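Local coordinates for penicillin-binding protein 2B (Streptococcus pneumoniae, PDB 2WAD) that probably acts as a peptidoglycan transpeptidase, forming peptide cross-links between neighbouring glycan strands as part of the elongation machinery that builds peripheral peptidoglycan, at residues D497-F509 / G518-Q530. Sequence-based numbering, arbitrary orientation. Where two conformers were deposited one is given.
Sequences DESTGLVPKEYNF and GQFDNYTPMQLAQ. Unlike the reference sequence in segment 497-509: L502 (reference Phe), N508 (reference Ser).
With CG beside its own backbone N (chi1 -70°) and the chain extended beyond it, Q527 carries its amide from the first turn of helix 525-536 to the backbone of T500. NE2 donates to T500 O at 3.0 Å, arriving from above the carbonyl plane (67° out of it) and thus not on a lone pair; its second acceptor is S489 O. OE1 meanwhile takes T524 N at 2.9 Å, in the carbonyl plane and on a lone pair. T524 OG1 accepts from Q527 N in return, closing a capping box at the helix start; the bonds at OE1 and NE2 hold the amide at both ends. A water joins T524 OG1 to S499 O and E498 OE2, and the methyl CG2 of T524 packs 3.7 Å from S499 CB.

L502 and N522 form a single antiparallel hydrogen-bonded bridge, L502 N to N522 O at 2.9 Å and N522 N to L502 O at 3.0 Å. This bridge lies within the penicillin-binding transpeptidase domain, where it ties the loop after helix 471-484 to the chain entering helix 525-536; that helix packs through P525, L528 and A529 on strands 342-348 and 645-650. G501 precedes the bridge at phi 110°, a backbone shape that would jam a side chain against T500 O; its N donates to S499 OG in an ST turn.

Further on, D521 and P504 share R479: D521 OD1 forms a salt bridge with it, and P504 O accepts a hydrogen bond from it. P504 CG approaches F520 CZ obliquely at 3.5 Å, while Y507 CB lies 3.9 Å from F520 CE2.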
loop_
_atom_site.group_PDB
_atom_site.type_symbol
_atom_site.label_atom_id
_atom_site.label_comp_id
_atom_site.label_asym_id
_atom_site.label_seq_id
_atom_site.Cartn_x
_atom_site.Cartn_y
_atom_site.Cartn_z
ATOM N N ASP A 497 1.019 0.181 5.110
ATOM C CA ASP A 497 2.330 0.678 5.519
ATOM C C ASP A 497 3.050 1.507 4.453
ATOM O O ASP A 497 3.531 0.965 3.464
ATOM C CB ASP A 497 3.231 -0.496 5.919
ATOM C CG ASP A 497 4.549 -0.043 6.531
ATOM O OD1 ASP A 497 4.545 0.957 7.284
ATOM O OD2 ASP A 497 5.583 -0.693 6.261
ATOM N N GLU A 498 3.166 2.812 4.662
ATOM C CA GLU A 498 3.893 3.659 3.728
ATOM C C GLU A 498 5.211 4.073 4.388
ATOM O O GLU A 498 5.283 4.241 5.603
ATOM C CB GLU A 498 3.066 4.913 3.433
ATOM C CG GLU A 498 2.728 5.707 4.682
ATOM C CD GLU A 498 1.976 6.986 4.392
ATOM O OE1 GLU A 498 1.049 7.307 5.163
ATOM O OE2 GLU A 498 2.298 7.659 3.398
ATOM N N SER A 499 6.261 4.256 3.599
ATOM C CA SER A 499 7.423 4.993 4.094
ATOM C C SER A 499 7.062 6.447 4.386
ATOM O O SER A 499 6.322 7.061 3.626
ATOM C CB SER A 499 8.527 4.991 3.042
ATOM O OG SER A 499 9.633 5.742 3.509
ATOM N N THR A 500 7.563 7.003 5.485
ATOM C CA THR A 500 7.387 8.431 5.752
ATOM C C THR A 500 8.639 9.268 5.449
ATOM O O THR A 500 8.692 10.455 5.768
ATOM C CB THR A 500 6.889 8.741 7.176
ATOM O OG1 THR A 500 7.874 8.308 8.115
ATOM C CG2 THR A 500 5.570 8.034 7.466
ATOM N N GLY A 501 9.605 8.660 4.773
ATOM C CA GLY A 501 10.800 9.358 4.321
ATOM C C GLY A 501 12.077 8.965 5.053
ATOM O O GLY A 501 12.050 8.183 6.000
ATOM N N LEU A 502 13.214 9.476 4.596
ATOM C CA LEU A 502 14.449 9.305 5.357
ATOM C C LEU A 502 14.753 10.677 5.936
ATOM O O LEU A 502 15.137 11.573 5.175
ATOM C CB LEU A 502 15.612 8.849 4.458
ATOM C CG LEU A 502 16.816 8.153 5.104
ATOM C CD1 LEU A 502 17.719 7.490 4.066
ATOM C CD2 LEU A 502 17.654 9.094 5.960
ATOM N N VAL A 503 14.617 10.809 7.263
ATOM C CA VAL A 503 14.664 12.096 7.951
ATOM C C VAL A 503 15.618 11.944 9.132
ATOM O O VAL A 503 15.221 11.521 10.221
ATOM C CB VAL A 503 13.257 12.485 8.493
ATOM C CG1 VAL A 503 13.290 13.888 9.153
ATOM C CG2 VAL A 503 12.188 12.389 7.391
ATOM N N PRO A 504 16.887 12.290 8.921
ATOM C CA PRO A 504 17.908 12.023 9.920
ATOM C C PRO A 504 17.746 12.852 11.194
ATOM O O PRO A 504 17.611 14.084 11.143
ATOM C CB PRO A 504 19.218 12.310 9.188
ATOM C CG PRO A 504 18.846 12.308 7.668
ATOM C CD PRO A 504 17.441 12.799 7.651
ATOM N N LYS A 505 17.692 12.139 12.319
ATOM C CA LYS A 505 17.508 12.758 13.628
ATOM C C LYS A 505 18.788 13.409 14.129
ATOM O O LYS A 505 18.761 14.259 15.015
ATOM C CB LYS A 505 16.983 11.735 14.638
ATOM C CG LYS A 505 15.528 11.425 14.412
ATOM C CD LYS A 505 14.999 10.379 15.364
ATOM C CE LYS A 505 13.562 10.029 15.007
ATOM N NZ LYS A 505 13.456 9.269 13.711
ATOM N N GLU A 506 19.905 12.991 13.554
ATOM C CA GLU A 506 21.205 13.580 13.834
ATOM C C GLU A 506 21.573 14.423 12.611
ATOM O O GLU A 506 21.481 13.926 11.479
ATOM C CB GLU A 506 22.227 12.441 13.983
ATOM C CG GLU A 506 23.665 12.866 14.317
ATOM C CD GLU A 506 24.645 11.694 14.335
ATOM O OE1 GLU A 506 24.371 10.670 13.661
ATOM O OE2 GLU A 506 25.691 11.782 15.021
ATOM N N TYR A 507 22.021 15.661 12.817
ATOM C CA TYR A 507 22.330 16.551 11.691
ATOM C C TYR A 507 23.106 17.762 12.179
ATOM O O TYR A 507 23.018 18.106 13.352
ATOM C CB TYR A 507 21.039 17.050 11.015
ATOM C CG TYR A 507 20.109 17.658 12.032
ATOM C CD1 TYR A 507 19.179 16.874 12.718
ATOM C CD2 TYR A 507 20.199 19.006 12.351
ATOM C CE1 TYR A 507 18.351 17.432 13.685
ATOM C CE2 TYR A 507 19.381 19.567 13.314
ATOM C CZ TYR A 507 18.477 18.769 13.990
ATOM O OH TYR A 507 17.676 19.339 14.954
ATOM N N ASN A 508 23.821 18.432 11.273
ATOM C CA ASN A 508 24.500 19.681 11.581
ATOM C C ASN A 508 23.966 20.887 10.794
ATOM O O ASN A 508 22.988 20.789 10.060
ATOM C CB ASN A 508 25.999 19.537 11.288
ATOM C CG ASN A 508 26.278 19.204 9.831
ATOM O OD1 ASN A 508 25.575 19.662 8.935
ATOM N ND2 ASN A 508 27.299 18.397 9.591
ATOM N N PHE A 509 24.638 22.028 10.936
ATOM C CA PHE A 509 24.211 23.269 10.293
ATOM C C PHE A 509 24.186 23.201 8.773
ATOM O O PHE A 509 23.278 23.762 8.153
ATOM C CB PHE A 509 25.077 24.447 10.756
ATOM C CG PHE A 509 24.827 25.731 10.008
ATOM C CD1 PHE A 509 23.721 26.499 10.287
ATOM C CD2 PHE A 509 25.717 26.171 9.041
ATOM C CE1 PHE A 509 23.490 27.679 9.587
ATOM C CE2 PHE A 509 25.510 27.349 8.339
ATOM C CZ PHE A 509 24.390 28.113 8.611
ATOM N N GLY A 518 16.230 21.233 -0.575
ATOM C CA GLY A 518 15.843 19.882 -0.929
ATOM C C GLY A 518 17.000 18.938 -1.215
ATOM O O GLY A 518 16.885 18.035 -2.051
ATOM N N GLN A 519 18.101 19.125 -0.495
ATOM C CA GLN A 519 19.232 18.214 -0.589
ATOM C C GLN A 519 19.561 17.606 0.774
ATOM O O GLN A 519 20.715 17.449 1.103
ATOM C CB GLN A 519 20.476 18.896 -1.168
ATOM C CG GLN A 519 20.331 19.458 -2.586
ATOM C CD GLN A 519 20.186 18.389 -3.657
ATOM O OE1 GLN A 519 19.387 18.528 -4.588
ATOM N NE2 GLN A 519 20.977 17.330 -3.550
ATOM N N PHE A 520 18.574 17.231 1.579
ATOM C CA PHE A 520 18.919 16.502 2.812
ATOM C C PHE A 520 17.864 15.433 3.063
ATOM O O PHE A 520 18.081 14.275 2.715
ATOM C CB PHE A 520 19.172 17.431 4.026
ATOM C CG PHE A 520 19.721 16.717 5.241
ATOM C CD1 PHE A 520 20.905 16.004 5.164
ATOM C CD2 PHE A 520 19.034 16.715 6.444
ATOM C CE1 PHE A 520 21.409 15.314 6.269
ATOM C CE2 PHE A 520 19.533 16.038 7.557
ATOM C CZ PHE A 520 20.715 15.319 7.463
ATOM N N ASP A 521 16.696 15.786 3.593
ATOM C CA ASP A 521 15.706 14.732 3.845
ATOM C C ASP A 521 15.261 14.151 2.488
ATOM O O ASP A 521 15.131 14.922 1.529
ATOM C CB ASP A 521 14.493 15.320 4.578
ATOM C CG ASP A 521 14.813 15.752 5.996
ATOM O OD1 ASP A 521 15.883 15.372 6.496
ATOM O OD2 ASP A 521 14.011 16.474 6.622
ATOM N N ASN A 522 15.030 12.835 2.420
ATOM C CA ASN A 522 14.461 12.101 1.277
ATOM C C ASN A 522 12.963 11.798 1.463
ATOM O O ASN A 522 12.545 11.393 2.551
ATOM C CB ASN A 522 15.126 10.717 1.112
ATOM C CG ASN A 522 16.586 10.776 0.627
ATOM O OD1 ASN A 522 17.001 9.989 -0.234
ATOM N ND2 ASN A 522 17.374 11.689 1.185
ATOM N N TYR A 523 12.177 11.925 0.390
ATOM C CA TYR A 523 10.736 11.757 0.426
ATOM C C TYR A 523 10.281 10.747 -0.632
ATOM O O TYR A 523 11.008 10.496 -1.607
ATOM C CB TYR A 523 10.079 13.110 0.138
ATOM C CG TYR A 523 10.499 14.241 1.058
ATOM C CD1 TYR A 523 10.533 14.084 2.457
ATOM C CD2 TYR A 523 10.883 15.454 0.539
ATOM C CE1 TYR A 523 10.906 15.125 3.299
ATOM C CE2 TYR A 523 11.283 16.487 1.360
ATOM C CZ TYR A 523 11.261 16.334 2.732
ATOM O OH TYR A 523 11.662 17.406 3.505
ATOM N N THR A 524 9.098 10.168 -0.441
ATOM C CA THR A 524 8.513 9.259 -1.431
ATOM C C THR A 524 7.777 10.047 -2.534
ATOM O O THR A 524 7.436 11.206 -2.363
ATOM C CB THR A 524 7.452 8.348 -0.809
ATOM O OG1 THR A 524 6.323 9.151 -0.460
ATOM C CG2 THR A 524 7.962 7.620 0.435
ATOM N N PRO A 525 7.516 9.407 -3.682
ATOM C CA PRO A 525 6.795 10.112 -4.744
ATOM C C PRO A 525 5.362 10.465 -4.317
ATOM O O PRO A 525 4.849 11.492 -4.748
ATOM C CB PRO A 525 6.846 9.124 -5.930
ATOM C CG PRO A 525 8.088 8.286 -5.681
ATOM C CD PRO A 525 8.230 8.202 -4.158
ATOM N N MET A 526 4.714 9.648 -3.477
ATOM C CA MET A 526 3.383 9.962 -2.978
ATOM C C MET A 526 3.394 11.236 -2.130
ATOM O O MET A 526 2.512 12.093 -2.281
ATOM C CB MET A 526 2.776 8.752 -2.239
ATOM C CG MET A 526 1.359 8.925 -1.715
ATOM S SD MET A 526 0.149 9.064 -3.067
ATOM C CE MET A 526 0.365 7.467 -3.840
ATOM N N GLN A 527 4.391 11.383 -1.259
ATOM C CA GLN A 527 4.550 12.612 -0.454
ATOM C C GLN A 527 4.716 13.850 -1.351
ATOM O O GLN A 527 4.152 14.930 -1.073
ATOM C CB GLN A 527 5.745 12.486 0.508
ATOM C CG GLN A 527 5.544 11.489 1.691
ATOM C CD GLN A 527 6.783 11.346 2.554
ATOM O OE1 GLN A 527 7.846 11.023 2.054
ATOM N NE2 GLN A 527 6.656 11.577 3.855
ATOM N N LEU A 528 5.521 13.705 -2.408
ATOM C CA LEU A 528 5.759 14.842 -3.329
ATOM C C LEU A 528 4.511 15.176 -4.155
ATOM O O LEU A 528 4.277 16.340 -4.431
ATOM C CB LEU A 528 6.996 14.606 -4.226
ATOM C CG LEU A 528 8.311 14.599 -3.425
ATOM C CD1 LEU A 528 9.423 13.838 -4.175
ATOM C CD2 LEU A 528 8.746 16.026 -3.220
ATOM N N ALA A 529 3.684 14.181 -4.506
ATOM C CA ALA A 529 2.381 14.504 -5.080
ATOM C C ALA A 529 1.435 15.216 -4.110
ATOM O O ALA A 529 0.706 16.117 -4.506
ATOM C CB ALA A 529 1.692 13.284 -5.682
ATOM N N GLN A 530 1.386 14.773 -2.858
ATOM C CA GLN A 530 0.452 15.369 -1.892
ATOM C C GLN A 530 0.884 16.816 -1.665
ATOM O O GLN A 530 0.058 17.684 -1.448
ATOM C CB GLN A 530 0.505 14.647 -0.533
ATOM C CG GLN A 530 -0.499 15.191 0.525
ATOM C CD GLN A 530 -0.505 14.320 1.774
ATOM O OE1 GLN A 530 0.556 14.040 2.349
ATOM N NE2 GLN A 530 -1.677 13.809 2.149
HETATM O O HOH W 1 4.777 7.742 1.297
#